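PDB 5IKY: oxalate biosynthetic component 1 from Burkholderia thailandensis, which probably makes oxalate in quorum sensing-dependent oxalogenesis, combining a serine hydrolase activity with an additional lyase activity in one chain. Local coordinates for residues S716-M719 / A720-H724; S851-H854 / N855-A858; L684-L687 / E688-G692; A533-R536 / Q537-A541. All blocks are in the same frame, centred on the assembly; numbering follows the deposited sequence.

Interaction 1: residues S716-M719 / A720-H724; sequences SATM and ALLYH
Met719 and Tyr723 stand one turn apart on helix 715-734, and their side chains run alongside each other in the same direction. The tight part of the contact is the backbone. Tyr723 N gives a hydrogen bond of 3.0 Å to Met719 O, close to straight at 167°. Leu722 N reaches Thr718 O at 2.9 Å, and Ala720 N reaches Ser716 O at 2.8 Å. Each leucine branch point lies against the carbonyl oxygen four residues back. Leu722 CG is 3.2 Å from Thr718 O, and Leu721 CG is 3.3 Å from Ala717 O. The side-chain ends meet more loosely. Met719 bends at chi2 (-70°) and again at chi3 (-81°), which carries its methyl group to the tyrosine ring, with Met719 CE 4.2 Å from Tyr723 CE2. Tyr723 is partly exposed, while the other touching residues are buried. Thr718 OG1 turns back to a hydrogen bond with Arg714 O. Leu722 packs on Leu561 in a loop, and Leu721 on Leu542. The four amides of 720-723 are all satisfied within the helix. The contact therefore implies a largely apolar helix surface, held in shape by backbone bonds and suited to burial among neighbouring helices.

Interaction 2: residues S851-H854 / N855-A858; sequences SMLH and NRFA
Leu853 and Arg856 lie side by side on the alpha-helix 849-860, in the part of the chain related to alpha/beta hydrolases. Both side chains point the same way. One methyl of the leucine, CD2, sits over a face of the guanidinium group, set toward its rim. Leu853 CD2 is 3.3 Å from Arg856 CZ, which is short for a methyl contact, so the exact spacing is doubtful. The arginine chain is straight at chi2, and the bend at chi3 (58°) sets one face of the guanidinium against Leu853 CD2.

A second pair is ordered differently. The imidazole of His854 swings out with CG opposite the backbone N (chi1 166°). Ala858 CB then lies over one ring face, offset toward the rim, with His854 NE2 and Ala858 CB 4.2 Å apart. From outside, His854 ND1 is hydrogen-bonded to Ala720 O and His724 meets the ring edge-to-face, which ties the helix to helix 715-734.

The Phe857 ring passes obliquely by the preceding turn, with Phe857 CD2 3.1 Å from Leu853 O. Asn855 leads its amide away from the contact, where OD1 is hydrogen-bonded to Gln943 NE2. Every residue here is buried. The backbone follows the regular i to i+4 pattern. Phe857 N bonds to Leu853 O at 3.0 Å. Ala858 N bonds to His854 O at 2.8 Å, nearly in line with the carbonyl bond (C=O...N angle 164°).

Interaction 3: residues L684-L687 / E688-G692; sequences LRCL and EYLVG
Cys686 SG lies opposite its backbone N (chi1 177°) and Leu690 CG opposite its carbonyl carbon (chi1 -75°), which brings the two ends together across one turn. Cys686 SG and Leu690 CD1 come to 4.2 Å, an apolar touch. The same two residues share a backbone bond. Leu690 N reaches Cys686 O at 2.9 Å, and the donor lies in the carbonyl plane. The Cys686 oxygen also sits at the edge of the Tyr689 ring, near its plane, with Tyr689 CB 3.3 Å away from Cys686 O.

Glu688 runs out extended. Its CG passes 3.4 Å from Leu684 O. Leu684 CD1 comes no closer than 4.4 Å to Glu688 CG, a loose touch. The charged ends are used beyond this turn, in salt bridges of Glu688 OE2 with Lys680 and of the Arg685 guanidinium with Glu572. At the other end, Val691 N bonds to Leu687 O at 3.1 Å. Val691 CG2 rests 3.3 Å from Leu687 O. Gly692 N then bonds to Tyr689 O, three residues back.

Around this turn, Leu687 packs on Ala725 and Leu729 of helix 715-734, and the Tyr689 ring meets that of Tyr568 with planes about 30° apart. The arrangement is that of a short, largely buried alpha-helix, 682-690, packed among other helices in the cap domain.

Interaction 4: residues A533-R536 / Q537-A541; sequences ALFR and QAEAA
Glu539 N donates to Phe535 O at 2.9 Å with a fairly straight bond (160°). Ala540 N bonds to Arg536 O, also at 2.9 Å, but its donor stands above the carbonyl plane, 39° out of it. Leu534 O takes two donors. Ala538 N binds it at 3.1 Å, and Gln537 N adds a weak bond at 3.2 Å. Phe535 O is shared in the same way, with a weak second bond from Ala538 N. These i to i+3 bonds add to the regular i to i+4 pattern. The guanidinium of Arg536 leaves the contact for a salt bridge with Asp523.

Outside the backbone, the contacts are lighter. The Phe535 ring and the Glu539 carboxylate are set at right angles (90° between planes), and Glu539 OE2 is 3.7 Å from Phe535 CE2. Leu534 and Gln537 pass each other at a slant, with Leu534 CD1 3.9 Å from Gln537 OE1. Leu534, Gln537 and Ala538 all touch Ile564 of helix 562-579. Phe535 touches Pro694 and Leu709. This is the pattern of an amphipathic alpha-helix, 530-541, with Leu534, Phe535 and Ala538 buried and a more open side carrying Ala533, Arg536, Gln537 and Ala540.

How the interactions relate
Along the chain the order is interaction 4, 3, 1, then 2, each on its own helix. Interaction 1, on helix 715-734, touches all three others. Its centre lies about 8 Å from that of interaction 2, 11 Å from interaction 3 and 12 Å from interaction 4. Interactions 3 and 4 also touch, through Leu690 O and Phe535 CD1 at 3.5 Å. Interaction 2 touches neither of these two; its nearest atoms are about 7 and 8 Å away. Interactions 1 and 3 both belong to the cap domain, and interaction 2 belongs to the hydrolase-like C-terminal part. Helix 715-734 therefore bridges the cap helices and the hydrolase part.

Interaction 1: residues S716-M719 / A720-H724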
# COMPACT_ATOMS: atom_id res chain seq x y z
N SER A 716 -16.40 -14.33 -10.04
CA SER A 716 -16.85 -15.42 -9.18
C SER A 716 -17.03 -16.72 -9.95
O SER A 716 -16.65 -17.79 -9.47
CB SER A 716 -18.15 -15.04 -8.48
OG SER A 716 -17.94 -14.00 -7.53
N ALA A 717 -17.62 -16.63 -11.14
CA ALA A 717 -17.82 -17.80 -11.99
C ALA A 717 -16.48 -18.44 -12.36
O ALA A 717 -16.35 -19.66 -12.34
CB ALA A 717 -18.59 -17.42 -13.25
N THR A 718 -15.50 -17.60 -12.68
CA THR A 718 -14.17 -18.08 -13.02
C THR A 718 -13.54 -18.82 -11.84
O THR A 718 -12.97 -19.90 -12.00
CB THR A 718 -13.23 -16.93 -13.44
OG1 THR A 718 -13.87 -16.14 -14.45
CG2 THR A 718 -11.92 -17.47 -13.97
N MET A 719 -13.67 -18.24 -10.65
CA MET A 719 -13.11 -18.85 -9.44
C MET A 719 -13.84 -20.14 -9.11
O MET A 719 -13.22 -21.12 -8.67
CB MET A 719 -13.18 -17.87 -8.26
CG MET A 719 -12.30 -16.63 -8.43
SD MET A 719 -10.54 -17.00 -8.32
CE MET A 719 -10.30 -17.06 -6.55
N ALA A 720 -15.15 -20.16 -9.33
CA ALA A 720 -15.96 -21.35 -9.09
C ALA A 720 -15.51 -22.50 -9.99
O ALA A 720 -15.44 -23.65 -9.56
CB ALA A 720 -17.43 -21.05 -9.30
N LEU A 721 -15.21 -22.17 -11.24
CA LEU A 721 -14.78 -23.16 -12.22
C LEU A 721 -13.37 -23.67 -11.91
O LEU A 721 -13.10 -24.86 -12.04
CB LEU A 721 -14.82 -22.57 -13.63
CG LEU A 721 -16.23 -22.33 -14.19
CD1 LEU A 721 -16.17 -21.57 -15.50
CD2 LEU A 721 -16.93 -23.66 -14.38
N LEU A 722 -12.49 -22.76 -11.52
CA LEU A 722 -11.12 -23.12 -11.19
C LEU A 722 -11.06 -24.07 -10.00
O LEU A 722 -10.34 -25.07 -10.02
CB LEU A 722 -10.29 -21.87 -10.89
CG LEU A 722 -9.96 -20.99 -12.10
CD1 LEU A 722 -9.20 -19.75 -11.68
CD2 LEU A 722 -9.18 -21.79 -13.13
N TYR A 723 -11.82 -23.76 -8.95
CA TYR A 723 -11.87 -24.61 -7.77
C TYR A 723 -12.60 -25.92 -8.05
O TYR A 723 -12.36 -26.93 -7.39
CB TYR A 723 -12.52 -23.88 -6.60
CG TYR A 723 -11.55 -23.05 -5.80
CD1 TYR A 723 -10.50 -23.65 -5.11
CD2 TYR A 723 -11.67 -21.67 -5.73
CE1 TYR A 723 -9.60 -22.91 -4.38
CE2 TYR A 723 -10.77 -20.91 -5.00
CZ TYR A 723 -9.74 -21.54 -4.33
OH TYR A 723 -8.85 -20.79 -3.60
N HIS A 724 -13.49 -25.90 -9.04
CA HIS A 724 -14.17 -27.11 -9.48
C HIS A 724 -13.15 -28.13 -9.99
O HIS A 724 -13.15 -29.29 -9.58
CB HIS A 724 -15.20 -26.79 -10.56
CG HIS A 724 -16.04 -27.96 -10.97
ND1 HIS A 724 -15.53 -29.03 -11.67
CD2 HIS A 724 -17.35 -28.21 -10.79
CE1 HIS A 724 -16.50 -29.90 -11.90
NE2 HIS A 724 -17.62 -29.43 -11.37

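Interaction 2: residues S851-H854 / N855-A858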
# COMPACT_ATOMS: atom_id res chain seq x y z
N SER A 851 -14.11 -28.11 -2.26
CA SER A 851 -15.54 -28.35 -2.40
C SER A 851 -16.33 -27.17 -1.84
O SER A 851 -17.30 -26.71 -2.44
CB SER A 851 -15.95 -29.64 -1.70
OG SER A 851 -15.12 -30.73 -2.07
N MET A 852 -15.90 -26.69 -0.68
CA MET A 852 -16.58 -25.59 -0.01
C MET A 852 -16.29 -24.26 -0.70
O MET A 852 -17.16 -23.38 -0.77
CB MET A 852 -16.17 -25.52 1.47
CG MET A 852 -16.44 -26.80 2.26
SD MET A 852 -18.17 -27.07 2.67
CE MET A 852 -18.74 -28.03 1.28
N LEU A 853 -15.07 -24.11 -1.20
CA LEU A 853 -14.68 -22.91 -1.91
C LEU A 853 -15.47 -22.76 -3.21
O LEU A 853 -15.90 -21.66 -3.56
CB LEU A 853 -13.18 -22.91 -2.19
CG LEU A 853 -12.30 -22.63 -0.97
CD1 LEU A 853 -10.84 -22.90 -1.26
CD2 LEU A 853 -12.47 -21.20 -0.54
N HIS A 854 -15.66 -23.87 -3.92
CA HIS A 854 -16.47 -23.86 -5.13
C HIS A 854 -17.89 -23.44 -4.82
O HIS A 854 -18.46 -22.58 -5.50
CB HIS A 854 -16.47 -25.23 -5.81
CG HIS A 854 -17.54 -25.37 -6.85
ND1 HIS A 854 -17.40 -24.87 -8.12
CD2 HIS A 854 -18.77 -25.94 -6.79
CE1 HIS A 854 -18.50 -25.13 -8.82
NE2 HIS A 854 -19.34 -25.78 -8.03
N ASN A 855 -18.47 -24.06 -3.79
CA ASN A 855 -19.81 -23.72 -3.34
C ASN A 855 -19.94 -22.24 -3.02
O ASN A 855 -20.92 -21.59 -3.38
CB ASN A 855 -20.17 -24.56 -2.11
CG ASN A 855 -21.54 -24.23 -1.57
OD1 ASN A 855 -21.68 -23.57 -0.54
ND2 ASN A 855 -22.58 -24.68 -2.27
N ARG A 856 -18.92 -21.72 -2.35
CA ARG A 856 -18.83 -20.31 -2.00
C ARG A 856 -18.95 -19.41 -3.23
O ARG A 856 -19.81 -18.53 -3.29
CB ARG A 856 -17.51 -20.04 -1.28
CG ARG A 856 -17.62 -19.27 0.02
CD ARG A 856 -16.26 -19.14 0.69
NE ARG A 856 -15.29 -18.47 -0.18
CZ ARG A 856 -14.01 -18.32 0.11
NH1 ARG A 856 -13.52 -18.79 1.25
NH2 ARG A 856 -13.20 -17.69 -0.73
N PHE A 857 -18.08 -19.63 -4.21
CA PHE A 857 -18.04 -18.81 -5.41
C PHE A 857 -19.24 -19.04 -6.32
O PHE A 857 -19.69 -18.13 -7.01
CB PHE A 857 -16.75 -19.07 -6.19
CG PHE A 857 -15.53 -18.44 -5.57
CD1 PHE A 857 -15.36 -17.07 -5.58
CD2 PHE A 857 -14.55 -19.22 -4.97
CE1 PHE A 857 -14.25 -16.48 -5.02
CE2 PHE A 857 -13.44 -18.65 -4.40
CZ PHE A 857 -13.28 -17.27 -4.43
N ALA A 858 -19.75 -20.27 -6.34
CA ALA A 858 -20.93 -20.59 -7.13
C ALA A 858 -22.15 -19.85 -6.58
O ALA A 858 -23.03 -19.44 -7.34
CB ALA A 858 -21.17 -22.09 -7.15

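Interaction 3: residues L684-L687 / E688-G692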
# COMPACT_ATOMS: atom_id res chain seq x y z
N LEU A 684 -2.67 -29.20 -11.74
CA LEU A 684 -3.15 -28.90 -10.40
C LEU A 684 -2.35 -27.75 -9.79
O LEU A 684 -2.91 -26.87 -9.13
CB LEU A 684 -3.06 -30.14 -9.51
CG LEU A 684 -3.41 -29.97 -8.03
CD1 LEU A 684 -4.74 -29.24 -7.85
CD2 LEU A 684 -3.46 -31.32 -7.34
N ARG A 685 -1.04 -27.75 -10.02
CA ARG A 685 -0.19 -26.69 -9.50
C ARG A 685 -0.52 -25.37 -10.19
O ARG A 685 -0.42 -24.30 -9.58
CB ARG A 685 1.29 -27.03 -9.69
CG ARG A 685 1.71 -28.33 -9.01
CD ARG A 685 3.23 -28.41 -8.82
NE ARG A 685 3.95 -28.36 -10.09
CZ ARG A 685 4.26 -29.43 -10.82
NH1 ARG A 685 3.91 -30.64 -10.41
NH2 ARG A 685 4.92 -29.28 -11.96
N CYS A 686 -0.92 -25.45 -11.46
CA CYS A 686 -1.30 -24.26 -12.22
C CYS A 686 -2.57 -23.65 -11.66
O CYS A 686 -2.66 -22.43 -11.48
CB CYS A 686 -1.49 -24.60 -13.69
SG CYS A 686 -2.06 -23.21 -14.70
N LEU A 687 -3.56 -24.50 -11.39
CA LEU A 687 -4.83 -24.06 -10.82
C LEU A 687 -4.62 -23.37 -9.48
O LEU A 687 -5.22 -22.33 -9.21
CB LEU A 687 -5.78 -25.24 -10.65
CG LEU A 687 -6.33 -25.89 -11.92
CD1 LEU A 687 -7.06 -27.18 -11.59
CD2 LEU A 687 -7.24 -24.92 -12.65
N GLU A 688 -3.75 -23.94 -8.66
CA GLU A 688 -3.43 -23.38 -7.35
C GLU A 688 -2.79 -22.01 -7.50
O GLU A 688 -3.03 -21.11 -6.69
CB GLU A 688 -2.50 -24.31 -6.56
CG GLU A 688 -3.18 -25.56 -6.02
CD GLU A 688 -2.29 -26.33 -5.06
OE1 GLU A 688 -1.07 -26.06 -5.03
OE2 GLU A 688 -2.81 -27.21 -4.34
N TYR A 689 -1.98 -21.85 -8.54
CA TYR A 689 -1.35 -20.57 -8.84
C TYR A 689 -2.39 -19.54 -9.26
O TYR A 689 -2.40 -18.42 -8.76
CB TYR A 689 -0.29 -20.75 -9.93
CG TYR A 689 0.22 -19.45 -10.51
CD1 TYR A 689 1.04 -18.61 -9.76
CD2 TYR A 689 -0.09 -19.07 -11.81
CE1 TYR A 689 1.52 -17.42 -10.29
CE2 TYR A 689 0.38 -17.89 -12.34
CZ TYR A 689 1.19 -17.07 -11.58
OH TYR A 689 1.66 -15.89 -12.10
N LEU A 690 -3.28 -19.93 -10.17
CA LEU A 690 -4.29 -19.03 -10.71
C LEU A 690 -5.20 -18.44 -9.64
O LEU A 690 -5.45 -17.24 -9.63
CB LEU A 690 -5.13 -19.74 -11.77
CG LEU A 690 -4.47 -19.97 -13.13
CD1 LEU A 690 -5.37 -20.79 -14.03
CD2 LEU A 690 -4.13 -18.63 -13.78
N VAL A 691 -5.70 -19.28 -8.74
CA VAL A 691 -6.61 -18.82 -7.70
C VAL A 691 -5.88 -18.00 -6.63
O VAL A 691 -6.51 -17.43 -5.74
CB VAL A 691 -7.34 -19.99 -7.02
CG1 VAL A 691 -8.25 -20.70 -8.01
CG2 VAL A 691 -6.34 -20.96 -6.41
N GLY A 692 -4.56 -17.94 -6.73
CA GLY A 692 -3.76 -17.17 -5.80
C GLY A 692 -3.36 -15.81 -6.33
O GLY A 692 -2.80 -14.99 -5.60

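Interaction 4: residues A533-R536 / Q537-A541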
# COMPACT_ATOMS: atom_id res chain seq x y z
N ALA A 533 -2.88 -10.24 -16.31
CA ALA A 533 -3.22 -10.59 -17.69
C ALA A 533 -3.50 -12.09 -17.82
O ALA A 533 -4.39 -12.50 -18.57
CB ALA A 533 -2.11 -10.17 -18.63
N LEU A 534 -2.73 -12.89 -17.10
CA LEU A 534 -2.88 -14.34 -17.17
C LEU A 534 -4.21 -14.79 -16.58
O LEU A 534 -4.87 -15.68 -17.12
CB LEU A 534 -1.72 -15.03 -16.45
CG LEU A 534 -1.68 -16.56 -16.61
CD1 LEU A 534 -1.55 -16.93 -18.07
CD2 LEU A 534 -0.55 -17.15 -15.79
N PHE A 535 -4.62 -14.17 -15.48
CA PHE A 535 -5.90 -14.48 -14.85
C PHE A 535 -7.07 -14.10 -15.76
O PHE A 535 -8.04 -14.85 -15.88
CB PHE A 535 -6.04 -13.77 -13.50
CG PHE A 535 -7.27 -14.17 -12.74
CD1 PHE A 535 -7.28 -15.31 -11.95
CD2 PHE A 535 -8.43 -13.41 -12.82
CE1 PHE A 535 -8.42 -15.68 -11.25
CE2 PHE A 535 -9.57 -13.77 -12.13
CZ PHE A 535 -9.57 -14.91 -11.34
N ARG A 536 -6.98 -12.94 -16.39
CA ARG A 536 -8.01 -12.49 -17.32
C ARG A 536 -8.06 -13.38 -18.56
O ARG A 536 -9.09 -13.49 -19.22
CB ARG A 536 -7.78 -11.03 -17.73
CG ARG A 536 -8.15 -10.03 -16.65
CD ARG A 536 -7.62 -8.66 -16.98
NE ARG A 536 -8.08 -7.65 -16.03
CZ ARG A 536 -7.57 -6.43 -15.95
NH1 ARG A 536 -6.57 -6.08 -16.75
NH2 ARG A 536 -8.04 -5.57 -15.06
N GLN A 537 -6.93 -14.00 -18.88
CA GLN A 537 -6.85 -14.95 -19.98
C GLN A 537 -7.62 -16.22 -19.63
O GLN A 537 -8.23 -16.85 -20.50
CB GLN A 537 -5.39 -15.26 -20.31
CG GLN A 537 -5.19 -16.05 -21.58
CD GLN A 537 -3.74 -16.37 -21.85
OE1 GLN A 537 -2.84 -15.61 -21.47
NE2 GLN A 537 -3.49 -17.51 -22.49
N ALA A 538 -7.59 -16.60 -18.36
CA ALA A 538 -8.35 -17.76 -17.88
C ALA A 538 -9.82 -17.43 -17.80
O ALA A 538 -10.68 -18.23 -18.16
CB ALA A 538 -7.84 -18.22 -16.52
N GLU A 539 -10.10 -16.22 -17.33
CA GLU A 539 -11.46 -15.72 -17.25
C GLU A 539 -12.10 -15.73 -18.63
O GLU A 539 -13.27 -16.10 -18.78
CB GLU A 539 -11.46 -14.31 -16.65
CG GLU A 539 -12.82 -13.72 -16.39
CD GLU A 539 -12.72 -12.45 -15.58
OE1 GLU A 539 -13.31 -11.43 -16.01
OE2 GLU A 539 -12.07 -12.45 -14.52
N ALA A 540 -11.32 -15.35 -19.63
CA ALA A 540 -11.79 -15.34 -21.02
C ALA A 540 -12.00 -16.75 -21.56
O ALA A 540 -12.98 -17.01 -22.25
CB ALA A 540 -10.82 -14.58 -21.90
N ALA A 541 -11.09 -17.65 -21.23
CA ALA A 541 -11.15 -19.02 -21.75
C ALA A 541 -12.32 -19.81 -21.16
O ALA A 541 -12.78 -20.78 -21.76
CB ALA A 541 -9.84 -19.74 -21.47